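Local structure of DNA-(apurinic or apyrimidinic site) endonuclease 2 (Xenopus laevis, 6WCD) at residues Y55-R60 and A81-S86; G117-T122 and I139-P144. The protein acts as a metal-dependent DNA repair nuclease, a weak endonuclease at abasic sites that also degrades DNA exonucleolytically in the 3'-to-5' direction. All coordinates share one frame; numbering follows the deposited sequence.

Contact 1: Y55-R60 and A81-S86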
loop_
_atom_site.group_PDB
_atom_site.type_symbol
_atom_site.label_atom_id
_atom_site.label_comp_id
_atom_site.label_asym_id
_atom_site.label_seq_id
_atom_site.Cartn_x
_atom_site.Cartn_y
_atom_site.Cartn_z
ATOM N N TYR A 55 11.701 3.291 -1.558
ATOM C CA TYR A 55 11.386 2.523 -2.772
ATOM C C TYR A 55 10.115 3.095 -3.359
ATOM O O TYR A 55 9.053 2.989 -2.763
ATOM C CB TYR A 55 11.240 1.023 -2.444
ATOM C CG TYR A 55 12.452 0.543 -1.671
ATOM C CD1 TYR A 55 13.585 0.075 -2.348
ATOM C CD2 TYR A 55 12.530 0.712 -0.280
ATOM C CE1 TYR A 55 14.765 -0.226 -1.679
ATOM C CE2 TYR A 55 13.694 0.431 0.396
ATOM C CZ TYR A 55 14.809 -0.043 -0.311
ATOM O OH TYR A 55 15.999 -0.313 0.317
ATOM N N PHE A 56 10.234 3.688 -4.532
ATOM C CA PHE A 56 9.125 4.388 -5.188
ATOM C C PHE A 56 8.713 3.629 -6.429
ATOM O O PHE A 56 9.567 3.059 -7.138
ATOM C CB PHE A 56 9.509 5.811 -5.624
ATOM C CG PHE A 56 9.411 6.850 -4.551
ATOM C CD1 PHE A 56 10.160 6.815 -3.427
ATOM C CD2 PHE A 56 8.549 7.910 -4.730
ATOM C CE1 PHE A 56 10.047 7.800 -2.435
ATOM C CE2 PHE A 56 8.425 8.884 -3.782
ATOM C CZ PHE A 56 9.215 8.860 -2.635
ATOM N N SER A 57 7.448 3.723 -6.759
ATOM C CA SER A 57 6.988 3.470 -8.116
ATOM C C SER A 57 6.461 4.782 -8.645
ATOM O O SER A 57 5.599 5.400 -8.046
ATOM C CB SER A 57 5.915 2.390 -8.150
ATOM O OG SER A 57 5.548 2.131 -9.535
ATOM N N PHE A 58 7.038 5.220 -9.743
ATOM C CA PHE A 58 6.687 6.468 -10.394
ATOM C C PHE A 58 5.768 6.233 -11.581
ATOM O O PHE A 58 6.041 5.363 -12.418
ATOM C CB PHE A 58 7.954 7.127 -10.910
ATOM C CG PHE A 58 8.996 7.369 -9.890
ATOM C CD1 PHE A 58 8.898 8.401 -8.998
ATOM C CD2 PHE A 58 10.157 6.602 -9.879
ATOM C CE1 PHE A 58 9.877 8.681 -8.081
ATOM C CE2 PHE A 58 11.165 6.826 -8.941
ATOM C CZ PHE A 58 11.049 7.896 -8.061
ATOM N N SER A 59 4.732 7.047 -11.692
ATOM C CA SER A 59 3.882 6.967 -12.863
ATOM C C SER A 59 4.684 7.302 -14.107
ATOM O O SER A 59 5.494 8.231 -14.119
ATOM C CB SER A 59 2.753 7.932 -12.746
ATOM O OG SER A 59 2.070 8.068 -13.972
ATOM N N ARG A 60 4.396 6.612 -15.202
ATOM C CA ARG A 60 5.064 6.896 -16.439
ATOM C C ARG A 60 4.111 7.556 -17.420
ATOM O O ARG A 60 4.508 7.818 -18.544
ATOM C CB ARG A 60 5.550 5.583 -17.050
ATOM C CG ARG A 60 6.723 4.970 -16.311
ATOM C CD ARG A 60 6.680 3.463 -16.325
ATOM N NE ARG A 60 7.943 2.876 -15.883
ATOM C CZ ARG A 60 8.349 2.806 -14.617
ATOM N NH1 ARG A 60 7.599 3.293 -13.634
ATOM N NH2 ARG A 60 9.512 2.237 -14.335
ATOM N N ALA A 81 13.146 -5.786 -3.601
ATOM C CA ALA A 81 12.139 -4.759 -3.839
ATOM C C ALA A 81 11.859 -4.675 -5.331
ATOM O O ALA A 81 12.764 -4.842 -6.151
ATOM C CB ALA A 81 12.579 -3.376 -3.326
ATOM N N GLU A 82 10.613 -4.424 -5.676
ATOM C CA GLU A 82 10.186 -4.435 -7.068
ATOM C C GLU A 82 9.014 -3.515 -7.290
ATOM O O GLU A 82 8.107 -3.481 -6.458
ATOM C CB GLU A 82 9.827 -5.878 -7.457
ATOM C CG GLU A 82 9.580 -6.104 -8.918
ATOM C CD GLU A 82 9.332 -7.591 -9.285
ATOM O OE1 GLU A 82 9.599 -8.481 -8.467
ATOM O OE2 GLU A 82 8.881 -7.839 -10.412
ATOM N N GLU A 83 8.971 -2.817 -8.437
ATOM C CA GLU A 83 7.858 -1.983 -8.824
ATOM C C GLU A 83 6.798 -2.830 -9.535
ATOM O O GLU A 83 7.129 -3.713 -10.344
ATOM C CB GLU A 83 8.336 -0.928 -9.835
ATOM C CG GLU A 83 8.688 0.403 -9.414
ATOM C CD GLU A 83 8.788 1.273 -10.682
ATOM O OE1 GLU A 83 7.795 1.952 -11.020
ATOM O OE2 GLU A 83 9.830 1.195 -11.373
ATOM N N GLY A 84 5.536 -2.504 -9.315
ATOM C CA GLY A 84 4.469 -3.049 -10.103
ATOM C C GLY A 84 4.043 -4.404 -9.586
ATOM O O GLY A 84 4.653 -4.980 -8.698
ATOM N N LEU A 85 2.982 -4.917 -10.184
ATOM C CA LEU A 85 2.429 -6.233 -9.853
ATOM C C LEU A 85 2.722 -7.315 -10.860
ATOM O O LEU A 85 2.536 -8.506 -10.521
ATOM C CB LEU A 85 0.902 -6.143 -9.705
ATOM C CG LEU A 85 0.417 -5.238 -8.591
ATOM C CD1 LEU A 85 -1.072 -5.026 -8.685
ATOM C CD2 LEU A 85 0.789 -5.756 -7.240
ATOM N N SER A 86 3.173 -6.980 -12.058
ATOM C CA SER A 86 3.288 -7.959 -13.127
ATOM C C SER A 86 4.708 -8.319 -13.523
ATOM O O SER A 86 4.878 -9.292 -14.268
ATOM C CB SER A 86 2.583 -7.479 -14.386
ATOM O OG SER A 86 3.355 -6.502 -15.048
#
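Tyr-55 opens the contact with a ring carbon against a methyl group, CD1 standing 3.7 Å from CB of Ala-81; its hydroxyl turns elsewhere, to Asn-53. Phe-56 contributes backbone alone, its carbonyl O lying 3.6 Å from CG of Glu-83. At Ser-57 the contact becomes polar. With OG anti to its own backbone N (chi1 -177°), the hydroxyl donates to OE1 of Glu-83 at 2.7 Å, using the anti lone pair of that oxygen. Segments 55-57 and 81-83 run almost parallel, 15° apart, yet at 7.3 Å between axes they are not paired: they lie on strands 53-57 and 80-83, which belong to different sheets of the DNase I-like two-layered sandwich, and side chains bridge the layers. Beyond Phe-58 the chain runs on, and the side chain of Arg-60, bent at chi2, folds back to meet that of Glu-83 from the opposite direction. In a salt bridge the guanidinium grips end-on, NH1 reaching OE1 of Glu-83 at 2.9 Å and NH2 reaching OE2 at 3.2 Å, both on syn lone pairs and both tilted out of the guanidinium plane. The two planes are twisted 37° apart. With OE1 taking two donors and OE2 a third, the rotation of the buried carboxylate is set, while Phe-89 adds a cation-pi partner for Arg-60.

Contact 2: G117-T122 and I139-P144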
loop_
_atom_site.group_PDB
_atom_site.type_symbol
_atom_site.label_atom_id
_atom_site.label_comp_id
_atom_site.label_asym_id
_atom_site.label_seq_id
_atom_site.Cartn_x
_atom_site.Cartn_y
_atom_site.Cartn_z
ATOM N N GLY A 117 2.308 3.841 -11.603
ATOM C CA GLY A 117 2.902 4.061 -10.286
ATOM C C GLY A 117 2.014 3.647 -9.136
ATOM O O GLY A 117 1.907 4.368 -8.139
ATOM N N ARG A 118 1.336 2.516 -9.266
ATOM C CA ARG A 118 0.340 2.125 -8.283
ATOM C C ARG A 118 0.720 0.989 -7.357
ATOM O O ARG A 118 -0.079 0.606 -6.500
ATOM C CB ARG A 118 -0.944 1.723 -9.023
ATOM C CG ARG A 118 -1.587 2.897 -9.750
ATOM C CD ARG A 118 -2.922 2.511 -10.408
ATOM N NE ARG A 118 -3.479 3.691 -11.031
ATOM C CZ ARG A 118 -4.062 4.690 -10.397
ATOM N NH1 ARG A 118 -4.436 5.770 -11.044
ATOM N NH2 ARG A 118 -4.322 4.582 -9.110
ATOM N N ALA A 119 1.889 0.404 -7.497
ATOM C CA ALA A 119 2.291 -0.680 -6.609
ATOM C C ALA A 119 3.801 -0.735 -6.436
ATOM O O ALA A 119 4.559 -0.580 -7.407
ATOM C CB ALA A 119 1.819 -2.023 -7.135
ATOM N N VAL A 120 4.245 -0.973 -5.226
ATOM C CA VAL A 120 5.644 -1.252 -4.943
ATOM C C VAL A 120 5.663 -2.364 -3.898
ATOM O O VAL A 120 4.830 -2.397 -2.979
ATOM C CB VAL A 120 6.426 0.019 -4.537
ATOM C CG1 VAL A 120 5.980 0.563 -3.261
ATOM C CG2 VAL A 120 7.945 -0.250 -4.538
ATOM N N LEU A 121 6.552 -3.300 -4.105
ATOM C CA LEU A 121 6.711 -4.478 -3.242
ATOM C C LEU A 121 8.074 -4.454 -2.584
ATOM O O LEU A 121 9.096 -4.234 -3.248
ATOM C CB LEU A 121 6.583 -5.792 -4.009
ATOM C CG LEU A 121 5.153 -6.111 -4.457
ATOM C CD1 LEU A 121 4.645 -5.201 -5.521
ATOM C CD2 LEU A 121 5.091 -7.581 -4.895
ATOM N N THR A 122 8.096 -4.701 -1.262
ATOM C CA THR A 122 9.358 -4.837 -0.534
ATOM C C THR A 122 9.297 -6.146 0.245
ATOM O O THR A 122 8.229 -6.540 0.716
ATOM C CB THR A 122 9.636 -3.633 0.386
ATOM O OG1 THR A 122 8.566 -3.389 1.283
ATOM C CG2 THR A 122 9.911 -2.323 -0.376
ATOM N N ILE A 139 3.080 -5.342 0.043
ATOM C CA ILE A 139 2.589 -4.886 -1.231
ATOM C C ILE A 139 1.819 -3.609 -0.983
ATOM O O ILE A 139 0.738 -3.660 -0.407
ATOM C CB ILE A 139 1.682 -5.932 -1.862
ATOM C CG1 ILE A 139 2.384 -7.290 -1.900
ATOM C CG2 ILE A 139 1.261 -5.501 -3.262
ATOM C CD1 ILE A 139 1.555 -8.423 -2.562
ATOM N N ASN A 140 2.367 -2.494 -1.432
ATOM C CA ASN A 140 1.857 -1.141 -1.175
ATOM C C ASN A 140 1.130 -0.696 -2.444
ATOM O O ASN A 140 1.769 -0.544 -3.496
ATOM C CB ASN A 140 3.042 -0.236 -0.843
ATOM C CG ASN A 140 2.697 1.221 -0.743
ATOM O OD1 ASN A 140 1.525 1.572 -0.786
ATOM N ND2 ASN A 140 3.709 2.070 -0.625
ATOM N N VAL A 141 -0.199 -0.509 -2.378
ATOM C CA VAL A 141 -1.022 -0.267 -3.583
ATOM C C VAL A 141 -1.868 0.976 -3.481
ATOM O O VAL A 141 -2.388 1.336 -2.408
ATOM C CB VAL A 141 -1.923 -1.461 -3.933
ATOM C CG1 VAL A 141 -1.114 -2.668 -4.244
ATOM C CG2 VAL A 141 -2.893 -1.820 -2.792
ATOM N N TYR A 142 -2.023 1.675 -4.619
ATOM C CA TYR A 142 -2.950 2.784 -4.807
ATOM C C TYR A 142 -3.885 2.370 -5.924
ATOM O O TYR A 142 -3.548 2.526 -7.088
ATOM C CB TYR A 142 -2.204 4.089 -5.123
ATOM C CG TYR A 142 -3.063 5.308 -5.399
ATOM C CD1 TYR A 142 -4.170 5.600 -4.630
ATOM C CD2 TYR A 142 -2.785 6.160 -6.449
ATOM C CE1 TYR A 142 -4.986 6.707 -4.897
ATOM C CE2 TYR A 142 -3.570 7.256 -6.718
ATOM C CZ TYR A 142 -4.669 7.538 -5.941
ATOM O OH TYR A 142 -5.462 8.638 -6.228
ATOM N N CYS A 143 -5.041 1.836 -5.583
ATOM C CA CYS A 143 -5.918 1.244 -6.591
ATOM C C CYS A 143 -6.585 2.361 -7.402
ATOM O O CYS A 143 -6.770 3.489 -6.924
ATOM C CB CYS A 143 -6.918 0.344 -5.900
ATOM S SG CYS A 143 -6.125 -1.155 -5.175
ATOM N N PRO A 144 -6.917 2.082 -8.656
ATOM C CA PRO A 144 -7.538 3.078 -9.510
ATOM C C PRO A 144 -8.982 3.350 -9.143
ATOM O O PRO A 144 -9.588 2.700 -8.274
ATOM C CB PRO A 144 -7.489 2.431 -10.904
ATOM C CG PRO A 144 -6.698 1.180 -10.762
ATOM C CD PRO A 144 -6.608 0.827 -9.378
#
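Three backbone hydrogen bonds tie Arg-118, Val-120, Asn-140 and Tyr-142 into an antiparallel ladder. Val-120 and Asn-140 form the hydrogen-bonded pair: N of Asn-140 donates to O of Val-120 at 2.9 Å, and N of Val-120 returns a bond to O of Asn-140 at 3.1 Å. N of Tyr-142 reaches O of Arg-118 at 2.9 Å. Two of these carbonyls also receive CA-H...O contacts, O of Arg-118 from Val-141 and O of Asn-140 from Ala-119. Strands 119-127 and 133-142 are the two arms of a beta hairpin within one sheet of the DNase I-like fold, and Tyr-142, an active-site residue by similarity, ends the second arm. Among apolar contacts, Leu-121 and Ile-139 lie side by side, CG of the leucine 3.9 Å from CG1 of the isoleucine, on the face shared with Ala-119 and Val-141. On the other face the side chains of Val-120 and Asn-140 cross, CG1 of the valine 3.8 Å from ND2 of the amide, whose OD1 accepts from Gln-33. Arg-118, extended from CG to NE, sends NH2 to O of Tyr-142 at 3.0 Å; the acceptor lies in the guanidinium plane, but the donor stands above the carbonyl plane. NH2 also lies 3.5 Å from CD2 of the Tyr-142 ring, the planes 31° apart. Pro-144 CA rests over one guanidinium face, offset toward the rim, and NE forms a salt bridge with Glu-116. A leucine in place of Arg-118 would probably leave the Tyr-142 carbonyl without this donor and Glu-116 without its ionic mate.

Contacts 1 and 2 illustrate two kinds of join in a sandwich fold: contact 1 spans the two sheets, whereas contact 2 knits neighbouring strands within one of them. Their centres lie about 7 Å apart, and they join along strand 119-127, where O of Glu-82 meets N of Leu-121 at 2.8 Å and N of Gly-84 meets O of Ala-119 at 2.9 Å, both probable hydrogen bonds. Contact 2 leads directly to the catalytic centre, the side chain of Tyr-142 being about 4 Å from the bound magnesium ion and about 3 Å from that of Glu-34, a metal ligand. Contact 1 stands further back, the Ser-57 side chain about 9 Å from that of Tyr-142.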